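Local coordinates for mbDLG-3 protein (PDB 6X1N), which is the third PDZ domain of a choanoflagellate Dlg-type scaffold protein, a peptide-binding module, the whole protein probably being able to bind protein kinases, at residues 59-65 with 89-95; 56-60 with 96-100. One frame throughout, in Å; residues are numbered along the deposited sequence.

Contact 1: 59-65 with 89-95; sequences DQILSMN and MTLNLTA
M64 and M89 cross at a slant, CG to CG 3.8 Å, where the antiparallel strands 59-64 and 88-95 run side by side. Both chains are extended from the backbone out to SD, which sets the CG and SD atoms of the two methionines beside each other. The bend at the last torsion of M64 then lays its CE against CD2 of L91, at 3.7 Å. That same CD2 also touches CG2 of I61, so one leucine methyl meets two side chains of the opposing strand. Further along this apolar face, I61 and L93 lie alongside each other, pointing the same way, with CG1 of I61 against CD2 of L93.

The other face is mostly polar, though CD1 of L62 meets CG2 of T94 there. OG of S63 sits 3.3 Å from CB of N92, and a water on OG reaches weakly to the carbonyl of T90. L62 and S63 both face N92, a classic beta bulge: L62 N donates to N92 O, while N92 N turns to S63 O at 3.1 Å. The bulge shifts the register by one residue.

Where the strand ends, the side chain of N65 takes over the backbone's role. With CG beside its own backbone N (chi1 -71°), OD1 accepts T90 N at 2.8 Å in a nearly straight bond (168°), and N65 N returns a bond to T90 O. With an alanine here, T90 N would probably lose its acceptor and strand 88-95 would be held less firmly near its start.

Helix 74-82 packs on the apolar face, its L80 and V81 against M64 and V81 also against M89. Strand 38-43 flanks 59-64 on its far edge, and strand 6-11 flanks 88-95, with R6 forming a salt bridge to D59.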
loop_
_atom_site.group_PDB
_atom_site.type_symbol
_atom_site.label_atom_id
_atom_site.label_comp_id
_atom_site.label_asym_id
_atom_site.label_seq_id
_atom_site.Cartn_x
_atom_site.Cartn_y
_atom_site.Cartn_z
ATOM N N ASP A 59 -0.437 4.074 -5.919
ATOM C CA ASP A 59 -1.118 4.583 -4.735
ATOM C C ASP A 59 -0.156 4.588 -3.556
ATOM O O ASP A 59 0.591 3.624 -3.339
ATOM C CB ASP A 59 -2.273 3.662 -4.328
ATOM C CG ASP A 59 -3.493 3.791 -5.205
ATOM O OD1 ASP A 59 -3.593 4.763 -5.989
ATOM O OD2 ASP A 59 -4.384 2.935 -5.034
ATOM N N GLN A 60 -0.201 5.653 -2.762
ATOM C CA GLN A 60 0.405 5.603 -1.443
ATOM C C GLN A 60 -0.570 4.938 -0.488
ATOM O O GLN A 60 -1.762 5.280 -0.466
ATOM C CB GLN A 60 0.758 7.002 -0.949
ATOM C CG GLN A 60 1.406 6.935 0.420
ATOM C CD GLN A 60 2.160 8.183 0.816
ATOM O OE1 GLN A 60 2.113 9.206 0.133
ATOM N NE2 GLN A 60 2.861 8.106 1.948
ATOM N N ILE A 61 -0.073 3.961 0.273
ATOM C CA ILE A 61 -0.843 3.354 1.350
ATOM C C ILE A 61 -0.591 4.212 2.584
ATOM O O ILE A 61 0.442 4.087 3.241
ATOM C CB ILE A 61 -0.444 1.900 1.604
ATOM C CG1 ILE A 61 -0.438 1.072 0.314
ATOM C CG2 ILE A 61 -1.400 1.298 2.622
ATOM C CD1 ILE A 61 -0.085 -0.409 0.549
ATOM N N LEU A 62 -1.545 5.082 2.910
ATOM C CA LEU A 62 -1.374 5.964 4.062
ATOM C C LEU A 62 -1.533 5.197 5.368
ATOM O O LEU A 62 -0.837 5.476 6.355
ATOM C CB LEU A 62 -2.366 7.122 3.988
ATOM C CG LEU A 62 -2.162 8.049 2.787
ATOM C CD1 LEU A 62 -3.373 8.969 2.580
ATOM C CD2 LEU A 62 -0.894 8.870 2.947
ATOM N N SER A 63 -2.440 4.225 5.399
ATOM C CA SER A 63 -2.607 3.395 6.579
ATOM C C SER A 63 -3.135 2.038 6.149
ATOM O O SER A 63 -3.742 1.895 5.082
ATOM C CB SER A 63 -3.554 4.052 7.588
ATOM O OG SER A 63 -4.832 4.237 7.017
ATOM N N MET A 64 -2.889 1.042 6.995
ATOM C CA MET A 64 -3.374 -0.308 6.770
ATOM C C MET A 64 -3.749 -0.897 8.116
ATOM O O MET A 64 -2.933 -0.899 9.040
ATOM C CB MET A 64 -2.288 -1.173 6.129
ATOM C CG MET A 64 -2.722 -2.603 5.878
ATOM S SD MET A 64 -1.408 -3.674 5.269
ATOM C CE MET A 64 -0.982 -2.865 3.722
ATOM N N ASN A 65 -4.981 -1.384 8.229
ATOM C CA ASN A 65 -5.448 -2.027 9.456
ATOM C C ASN A 65 -5.201 -1.146 10.678
ATOM O O ASN A 65 -4.744 -1.606 11.723
ATOM C CB ASN A 65 -4.854 -3.426 9.618
ATOM C CG ASN A 65 -5.440 -4.411 8.634
ATOM O OD1 ASN A 65 -6.434 -4.110 7.978
ATOM N ND2 ASN A 65 -4.845 -5.585 8.527
ATOM N N MET A 89 -8.101 -6.793 5.273
ATOM C CA MET A 89 -7.167 -5.683 5.161
ATOM C C MET A 89 -7.948 -4.422 4.825
ATOM O O MET A 89 -8.634 -4.375 3.799
ATOM C CB MET A 89 -6.141 -5.971 4.067
ATOM C CG MET A 89 -5.119 -4.871 3.905
ATOM S SD MET A 89 -4.098 -5.055 2.433
ATOM C CE MET A 89 -3.206 -6.563 2.813
ATOM N N THR A 90 -7.845 -3.400 5.666
ATOM C CA THR A 90 -8.431 -2.102 5.374
ATOM C C THR A 90 -7.295 -1.155 5.018
ATOM O O THR A 90 -6.255 -1.155 5.683
ATOM C CB THR A 90 -9.251 -1.575 6.550
ATOM O OG1 THR A 90 -10.316 -2.497 6.828
ATOM C CG2 THR A 90 -9.857 -0.230 6.197
ATOM N N LEU A 91 -7.485 -0.381 3.952
ATOM C CA LEU A 91 -6.462 0.500 3.407
ATOM C C LEU A 91 -7.028 1.899 3.245
ATOM O O LEU A 91 -8.182 2.063 2.840
ATOM C CB LEU A 91 -6.056 0.040 2.008
ATOM C CG LEU A 91 -5.467 -1.358 1.870
ATOM C CD1 LEU A 91 -5.456 -1.746 0.401
ATOM C CD2 LEU A 91 -4.071 -1.400 2.435
ATOM N N ASN A 92 -6.210 2.905 3.540
ATOM C CA ASN A 92 -6.436 4.271 3.090
ATOM C C ASN A 92 -5.407 4.540 2.009
ATOM O O ASN A 92 -4.198 4.472 2.276
ATOM C CB ASN A 92 -6.242 5.273 4.225
ATOM C CG ASN A 92 -7.478 5.460 5.057
ATOM O OD1 ASN A 92 -8.122 4.495 5.462
ATOM N ND2 ASN A 92 -7.826 6.716 5.317
ATOM N N LEU A 93 -5.881 4.814 0.798
ATOM C CA LEU A 93 -5.052 4.918 -0.392
ATOM C C LEU A 93 -5.279 6.258 -1.069
ATOM O O LEU A 93 -6.391 6.797 -1.065
ATOM C CB LEU A 93 -5.478 3.859 -1.420
ATOM C CG LEU A 93 -5.380 2.405 -0.976
ATOM C CD1 LEU A 93 -6.023 1.491 -2.006
ATOM C CD2 LEU A 93 -3.940 2.000 -0.759
ATOM N N THR A 94 -4.239 6.779 -1.704
ATOM C CA THR A 94 -4.417 7.898 -2.620
ATOM C C THR A 94 -3.312 7.853 -3.665
ATOM O O THR A 94 -2.177 7.483 -3.355
ATOM C CB THR A 94 -4.448 9.236 -1.862
ATOM O OG1 THR A 94 -4.986 10.268 -2.704
ATOM C CG2 THR A 94 -3.056 9.624 -1.364
ATOM N N ALA A 95 -3.652 8.170 -4.909
ATOM C CA ALA A 95 -2.638 8.165 -5.952
ATOM C C ALA A 95 -1.605 9.235 -5.645
ATOM O O ALA A 95 -1.952 10.371 -5.312
ATOM C CB ALA A 95 -3.284 8.430 -7.315
HETATM O O HOH W 1 -6.547 1.750 7.298
#

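Contact 2: 56-60 with 96-100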
loop_
_atom_site.group_PDB
_atom_site.type_symbol
_atom_site.label_atom_id
_atom_site.label_comp_id
_atom_site.label_asym_id
_atom_site.label_seq_id
_atom_site.Cartn_x
_atom_site.Cartn_y
_atom_site.Cartn_z
ATOM N N PHE A 56 -4.718 0.840 -6.965
ATOM C CA PHE A 56 -3.962 1.090 -8.177
ATOM C C PHE A 56 -2.470 1.129 -7.894
ATOM O O PHE A 56 -2.023 1.658 -6.872
ATOM C CB PHE A 56 -4.342 2.445 -8.800
ATOM C CG PHE A 56 -5.811 2.612 -9.067
ATOM C CD1 PHE A 56 -6.518 1.653 -9.764
ATOM C CD2 PHE A 56 -6.475 3.736 -8.612
ATOM C CE1 PHE A 56 -7.871 1.829 -10.015
ATOM C CE2 PHE A 56 -7.815 3.910 -8.852
ATOM C CZ PHE A 56 -8.517 2.961 -9.554
ATOM N N GLU A 57 -1.687 0.636 -8.847
ATOM C CA GLU A 57 -0.256 0.880 -8.800
ATOM C C GLU A 57 0.005 2.381 -8.715
ATOM O O GLU A 57 -0.688 3.184 -9.346
ATOM C CB GLU A 57 0.403 0.298 -10.046
ATOM C CG GLU A 57 1.894 0.511 -10.010
ATOM C CD GLU A 57 2.639 -0.156 -11.136
ATOM O OE1 GLU A 57 2.055 -1.022 -11.837
ATOM O OE2 GLU A 57 3.827 0.210 -11.309
ATOM N N GLY A 58 0.974 2.763 -7.890
ATOM C CA GLY A 58 1.266 4.162 -7.660
ATOM C C GLY A 58 0.459 4.809 -6.561
ATOM O O GLY A 58 0.660 6.003 -6.286
ATOM N N ASP A 59 -0.437 4.074 -5.919
ATOM C CA ASP A 59 -1.118 4.583 -4.735
ATOM C C ASP A 59 -0.156 4.588 -3.556
ATOM O O ASP A 59 0.591 3.624 -3.339
ATOM C CB ASP A 59 -2.273 3.662 -4.328
ATOM C CG ASP A 59 -3.493 3.791 -5.205
ATOM O OD1 ASP A 59 -3.593 4.763 -5.989
ATOM O OD2 ASP A 59 -4.384 2.935 -5.034
ATOM N N GLN A 60 -0.201 5.653 -2.762
ATOM C CA GLN A 60 0.405 5.603 -1.443
ATOM C C GLN A 60 -0.570 4.938 -0.488
ATOM O O GLN A 60 -1.762 5.280 -0.466
ATOM C CB GLN A 60 0.758 7.002 -0.949
ATOM C CG GLN A 60 1.406 6.935 0.420
ATOM C CD GLN A 60 2.160 8.183 0.816
ATOM O OE1 GLN A 60 2.113 9.206 0.133
ATOM N NE2 GLN A 60 2.861 8.106 1.948
ATOM N N ASN A 96 -0.333 8.881 -5.722
ATOM C CA ASN A 96 0.740 9.826 -5.418
ATOM C C ASN A 96 1.838 9.624 -6.442
ATOM O O ASN A 96 2.882 9.023 -6.163
ATOM C CB ASN A 96 1.236 9.664 -3.979
ATOM C CG ASN A 96 2.227 10.732 -3.582
ATOM O OD1 ASN A 96 2.658 11.534 -4.415
ATOM N ND2 ASN A 96 2.628 10.725 -2.312
ATOM N N PRO A 97 1.619 10.102 -7.672
ATOM C CA PRO A 97 2.588 9.819 -8.738
ATOM C C PRO A 97 3.928 10.485 -8.533
ATOM O O PRO A 97 4.948 9.918 -8.939
ATOM C CB PRO A 97 1.876 10.324 -10.003
ATOM C CG PRO A 97 0.907 11.341 -9.508
ATOM C CD PRO A 97 0.441 10.836 -8.171
ATOM N N GLY A 98 3.962 11.659 -7.903
ATOM C CA GLY A 98 5.238 12.322 -7.694
ATOM C C GLY A 98 6.162 11.510 -6.811
ATOM O O GLY A 98 7.313 11.238 -7.168
ATOM N N MET A 99 5.659 11.078 -5.652
ATOM C CA MET A 99 6.499 10.296 -4.752
ATOM C C MET A 99 6.801 8.926 -5.339
ATOM O O MET A 99 7.913 8.409 -5.182
ATOM C CB MET A 99 5.846 10.170 -3.377
ATOM C CG MET A 99 6.721 9.444 -2.360
ATOM S SD MET A 99 8.240 10.354 -1.935
ATOM C CE MET A 99 7.609 11.481 -0.705
ATOM N N TYR A 100 5.824 8.324 -6.019
ATOM C CA TYR A 100 6.079 7.048 -6.679
ATOM C C TYR A 100 7.214 7.185 -7.688
ATOM O O TYR A 100 8.088 6.314 -7.769
ATOM C CB TYR A 100 4.795 6.536 -7.332
ATOM C CG TYR A 100 4.850 5.081 -7.758
ATOM C CD1 TYR A 100 5.071 4.072 -6.831
ATOM C CD2 TYR A 100 4.645 4.714 -9.087
ATOM C CE1 TYR A 100 5.112 2.734 -7.214
ATOM C CE2 TYR A 100 4.677 3.374 -9.477
ATOM C CZ TYR A 100 4.907 2.393 -8.537
ATOM O OH TYR A 100 4.948 1.062 -8.916
#
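The hydroxyl of Y100 gives its proton to OE2 of E57, 2.8 Å from OH, and meets that oxygen on the anti side of the carboxylate. E57 arrives with its chain fully extended, crossing the tyrosine at about a right angle, and the carboxylate stands nearly perpendicular to the ring (81°). Under the same ring lies G58, whose CA sits almost over the centre of one face, 3.7 Å from the Y100 centroid, in a CH-pi contact. G58 is the third residue of a type II turn from F56 to D59; its positive phi suits glycine, since a CB there would be jammed against the carbonyl O of E57.

G58 O accepts N96 N at 3.1 Å in a nearly straight bond. The N96 side chain works in two directions. ND2 donates to OE1 of Q60, 2.9 Å away and in the asparagine's own amide plane; Q60 and N96 lie side by side here, their amides only 25° apart, with F39 touching both side chains. OD1 takes M99 N from above its carbonyl plane, and this bond makes N96 the N-cap of helix 97-102, the extra C-terminal helix that here follows the last strand of the PDZ fold and rests on a beta turn.

Overall arrangement
The two contacts share D59 and Q60, and their partners follow one another: strand 88-95 is followed, after N96, by helix 97-102. Contact 1 lies near the middle of the domain, about 5 Å between its centre and that of the chain, and combines main-chain pairing with aliphatic and methionine packing under a helix. Contact 2 sits farther out, about 9 Å from the chain's centre to its own, and relies on two side-chain hydrogen bonds, one main-chain bond and a CH-pi contact; it is partly buried, with two exposed residues among those that touch. One joins two strands within the sheet; the other fastens the C-terminal helix to the turn that leads into strand 59-64.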